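Side-chain contacts in glycoside Hydrolase Family 43_12 (Metagenome, PDB 7JVH), which probably hydrolyses glycosidic bonds in plant-derived, arabinose- or xylose-containing polysaccharides or oligosaccharides, as a gut-metagenome member of glycoside hydrolase family 43: residues P46-P49 with N50-Y53; W97-I100 with G101-L104. All coordinates share one frame; numbering follows the deposited sequence.

Contact 1: residues P46-P49 with N50-Y53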
# COMPACT_ATOMS: atom_id res chain seq x y z
N PRO A 46 -24.54 -7.71 -3.87
CA PRO A 46 -24.45 -8.52 -2.66
C PRO A 46 -23.88 -9.92 -2.94
O PRO A 46 -24.11 -10.48 -4.03
CB PRO A 46 -25.91 -8.63 -2.19
CG PRO A 46 -26.74 -8.26 -3.37
CD PRO A 46 -25.92 -7.27 -4.15
N LEU A 47 -23.17 -10.47 -1.96
CA LEU A 47 -22.51 -11.76 -2.07
C LEU A 47 -23.49 -12.93 -1.93
O LEU A 47 -24.37 -12.92 -1.07
CB LEU A 47 -21.41 -11.90 -1.01
CG LEU A 47 -20.22 -10.93 -1.09
CD1 LEU A 47 -19.40 -10.94 0.20
CD2 LEU A 47 -19.35 -11.26 -2.28
N LYS A 48 -23.33 -13.94 -2.80
CA LYS A 48 -23.89 -15.26 -2.58
C LYS A 48 -23.01 -16.00 -1.58
O LYS A 48 -21.85 -15.64 -1.41
CB LYS A 48 -23.97 -16.04 -3.90
CG LYS A 48 -25.08 -15.56 -4.82
CD LYS A 48 -24.95 -16.19 -6.20
CE LYS A 48 -26.09 -15.74 -7.11
NZ LYS A 48 -25.86 -16.29 -8.48
N PRO A 49 -23.51 -17.06 -0.92
CA PRO A 49 -22.74 -17.74 0.13
C PRO A 49 -21.32 -18.19 -0.24
O PRO A 49 -20.50 -18.33 0.67
CB PRO A 49 -23.61 -18.97 0.46
CG PRO A 49 -24.99 -18.58 0.05
CD PRO A 49 -24.83 -17.68 -1.14
N ASN A 50 -21.08 -18.44 -1.53
CA ASN A 50 -19.78 -18.96 -1.99
C ASN A 50 -18.99 -17.90 -2.74
O ASN A 50 -18.12 -18.26 -3.52
CB ASN A 50 -19.98 -20.12 -2.96
CG ASN A 50 -20.54 -19.65 -4.27
OD1 ASN A 50 -21.49 -18.88 -4.30
ND2 ASN A 50 -19.96 -20.10 -5.37
N GLU A 51 -19.26 -16.63 -2.49
CA GLU A 51 -18.56 -15.58 -3.25
C GLU A 51 -17.74 -14.70 -2.30
O GLU A 51 -17.92 -14.80 -1.10
CB GLU A 51 -19.60 -14.76 -4.00
CG GLU A 51 -20.17 -15.48 -5.20
CD GLU A 51 -21.34 -14.75 -5.83
OE1 GLU A 51 -22.18 -14.27 -5.08
OE2 GLU A 51 -21.39 -14.66 -7.06
N PHE A 52 -16.84 -13.91 -2.87
CA PHE A 52 -16.00 -12.94 -2.13
C PHE A 52 -15.70 -11.77 -3.04
O PHE A 52 -15.82 -11.90 -4.25
CB PHE A 52 -14.72 -13.57 -1.59
CG PHE A 52 -13.62 -13.80 -2.60
CD1 PHE A 52 -13.72 -14.81 -3.53
CD2 PHE A 52 -12.47 -13.04 -2.60
CE1 PHE A 52 -12.70 -15.05 -4.43
CE2 PHE A 52 -11.47 -13.26 -3.52
CZ PHE A 52 -11.59 -14.27 -4.44
N TYR A 53 -15.40 -10.62 -2.45
CA TYR A 53 -15.02 -9.42 -3.18
C TYR A 53 -13.51 -9.40 -3.43
O TYR A 53 -12.72 -9.72 -2.54
CB TYR A 53 -15.44 -8.18 -2.39
CG TYR A 53 -16.95 -7.98 -2.27
CD1 TYR A 53 -17.75 -7.95 -3.41
CD2 TYR A 53 -17.57 -7.79 -1.04
CE1 TYR A 53 -19.11 -7.73 -3.33
CE2 TYR A 53 -18.93 -7.58 -0.94
CZ TYR A 53 -19.70 -7.56 -2.09
OH TYR A 53 -21.05 -7.37 -2.04

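Contact 2: residues W97-I100 with G101-L104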
# COMPACT_ATOMS: atom_id res chain seq x y z
N TRP A 97 -8.05 -13.19 5.64
CA TRP A 97 -6.68 -12.76 6.01
C TRP A 97 -6.66 -12.02 7.35
O TRP A 97 -7.58 -11.28 7.64
CB TRP A 97 -6.16 -11.84 4.92
CG TRP A 97 -6.03 -12.48 3.58
CD1 TRP A 97 -6.97 -12.53 2.60
CD2 TRP A 97 -4.86 -13.10 3.05
NE1 TRP A 97 -6.46 -13.15 1.50
CE2 TRP A 97 -5.17 -13.52 1.75
CE3 TRP A 97 -3.59 -13.35 3.55
CZ2 TRP A 97 -4.26 -14.18 0.94
CZ3 TRP A 97 -2.68 -14.00 2.76
CH2 TRP A 97 -3.02 -14.41 1.47
N VAL A 98 -5.62 -12.30 8.12
CA VAL A 98 -5.29 -11.60 9.36
C VAL A 98 -3.95 -10.89 9.14
O VAL A 98 -2.97 -11.52 8.71
CB VAL A 98 -5.17 -12.60 10.54
CG1 VAL A 98 -4.80 -11.88 11.84
CG2 VAL A 98 -6.46 -13.37 10.73
N GLN A 99 -3.91 -9.58 9.41
CA GLN A 99 -2.65 -8.83 9.43
C GLN A 99 -1.90 -9.23 10.70
O GLN A 99 -2.39 -9.00 11.81
CB GLN A 99 -2.87 -7.31 9.38
CG GLN A 99 -1.56 -6.53 9.36
CD GLN A 99 -1.66 -5.10 8.83
OE1 GLN A 99 -2.74 -4.56 8.68
NE2 GLN A 99 -0.50 -4.48 8.56
N ILE A 100 -0.73 -9.84 10.52
CA ILE A 100 0.11 -10.31 11.62
C ILE A 100 1.17 -9.29 12.02
O ILE A 100 1.86 -9.46 13.03
CB ILE A 100 0.77 -11.68 11.32
CG1 ILE A 100 1.76 -11.58 10.16
CG2 ILE A 100 -0.31 -12.71 11.03
CD1 ILE A 100 2.49 -12.88 9.87
N GLY A 101 1.30 -8.22 11.22
CA GLY A 101 2.15 -7.10 11.54
C GLY A 101 2.60 -6.36 10.30
O GLY A 101 1.91 -6.33 9.28
N ASN A 102 3.78 -5.74 10.41
CA ASN A 102 4.44 -5.06 9.30
C ASN A 102 5.90 -5.49 9.36
O ASN A 102 6.53 -5.39 10.42
CB ASN A 102 4.28 -3.54 9.44
CG ASN A 102 2.83 -3.09 9.40
OD1 ASN A 102 2.34 -2.67 8.35
ND2 ASN A 102 2.12 -3.18 10.53
N VAL A 103 6.44 -5.97 8.24
CA VAL A 103 7.76 -6.62 8.22
C VAL A 103 8.88 -5.66 8.63
O VAL A 103 9.76 -6.03 9.40
CB VAL A 103 8.08 -7.29 6.85
CG1 VAL A 103 9.50 -7.83 6.82
CG2 VAL A 103 7.08 -8.39 6.56
N LEU A 104 8.82 -4.42 8.13
CA LEU A 104 9.78 -3.38 8.49
C LEU A 104 9.15 -2.46 9.54
O LEU A 104 8.53 -1.45 9.20
CB LEU A 104 10.22 -2.59 7.25
CG LEU A 104 10.72 -3.41 6.05
CD1 LEU A 104 11.18 -2.51 4.92
CD2 LEU A 104 11.85 -4.35 6.43

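Contact 1: residues P46-P49 with N50-Y53
Lys-48 and Glu-51 meet round a tight turn through a backbone hydrogen bond. The amide N of Glu-51 donates to Lys-48 O at 3.0 Å, with an N-H...O angle of 146°. In the other direction, the amide N of Lys-48 points to the Glu-51 carboxylate atom OE1. That oxygen sits too close to a neighbour in the model, so this second bond is plausible but doubtful. Glu-51 OE2 makes a long, weak ion pair with Lys-360 NZ. Lys-48 NZ stays 5.0 Å from Glu-51 OE2, so the two charges do not touch. The motif is a type I beta turn from Lys-48 to Glu-51. It leads into strand 51-53, which pairs antiparallel with strand 360-362. Flanking the turn, Leu-47 and Tyr-53 pack together. Leu-47 CD2 lies over the face of the Tyr-53 ring, 3.6 Å from the centroid and 10° off the normal, a CH-pi contact. Leu-47 CG approaches Tyr-53 CZ at 3.6 Å. CG of Tyr-53 is anti to its carbonyl carbon (chi1 -67°), and the ring reaches back toward Leu-47 and turns one face to its CD2. The Tyr-53 hydroxyl is hydrogen-bonded to Asn-45 O.

Contact 2: residues W97-I100 with G101-L104
Gln-99 and Gly-101 make a local side-chain-to-backbone contact within one edge strand. Strand 98-102 is the outermost strand of a four-stranded antiparallel sheet and forms a beta hairpin with strand 85-91. The sheet is consistent with one blade of the five-bladed beta-propeller known for family 43. Ile-100 and Gly-101 both share backbone hydrogen bonds with Ile-88, consistent with a beta bulge. The Gln-99 side chain runs alongside its own strand. CG is anti to the backbone N (chi1 -178°) and the chain stays extended, which carries the amide forward to the carbonyl of Gly-101. CG itself passes 3.5 Å from Gly-101 O. Gln-99 also touches Pro-87 on strand 85-91 and Tyr-395 in a loop. Gly-101 has a positive phi, 154°, in a region open mainly to glycine. Asn-102 brings its amide close to that of Gln-99, the two planes steeply inclined to each other, but OD1 is poorly placed to accept. The hydrogen bond between the two segments runs from Gln-99 NE2 to Gly-101 O, 3.1 Å long and 165° at the hydrogen, with that oxygen in the plane of the Gln-99 amide.

Both contacts are local and partly buried, but they sit at different depths. Contact 1 lies about 25 Å from the centre of the chain, on a turn with several exposed residues. Contact 2 lies about 12 Å from that centre. They hold different elements: contact 1 leads into the short strand paired with 360-362, whereas contact 2 is within a sheet strand of the propeller-like domain. In the outer contact, charged and backbone groups near solvent combine with an apolar pair on a buried ring. The inner one is neutral and depends on a single hydrogen bond from a side-chain amide to a backbone carbonyl. The two do not touch; their nearest atoms are about 7 Å apart.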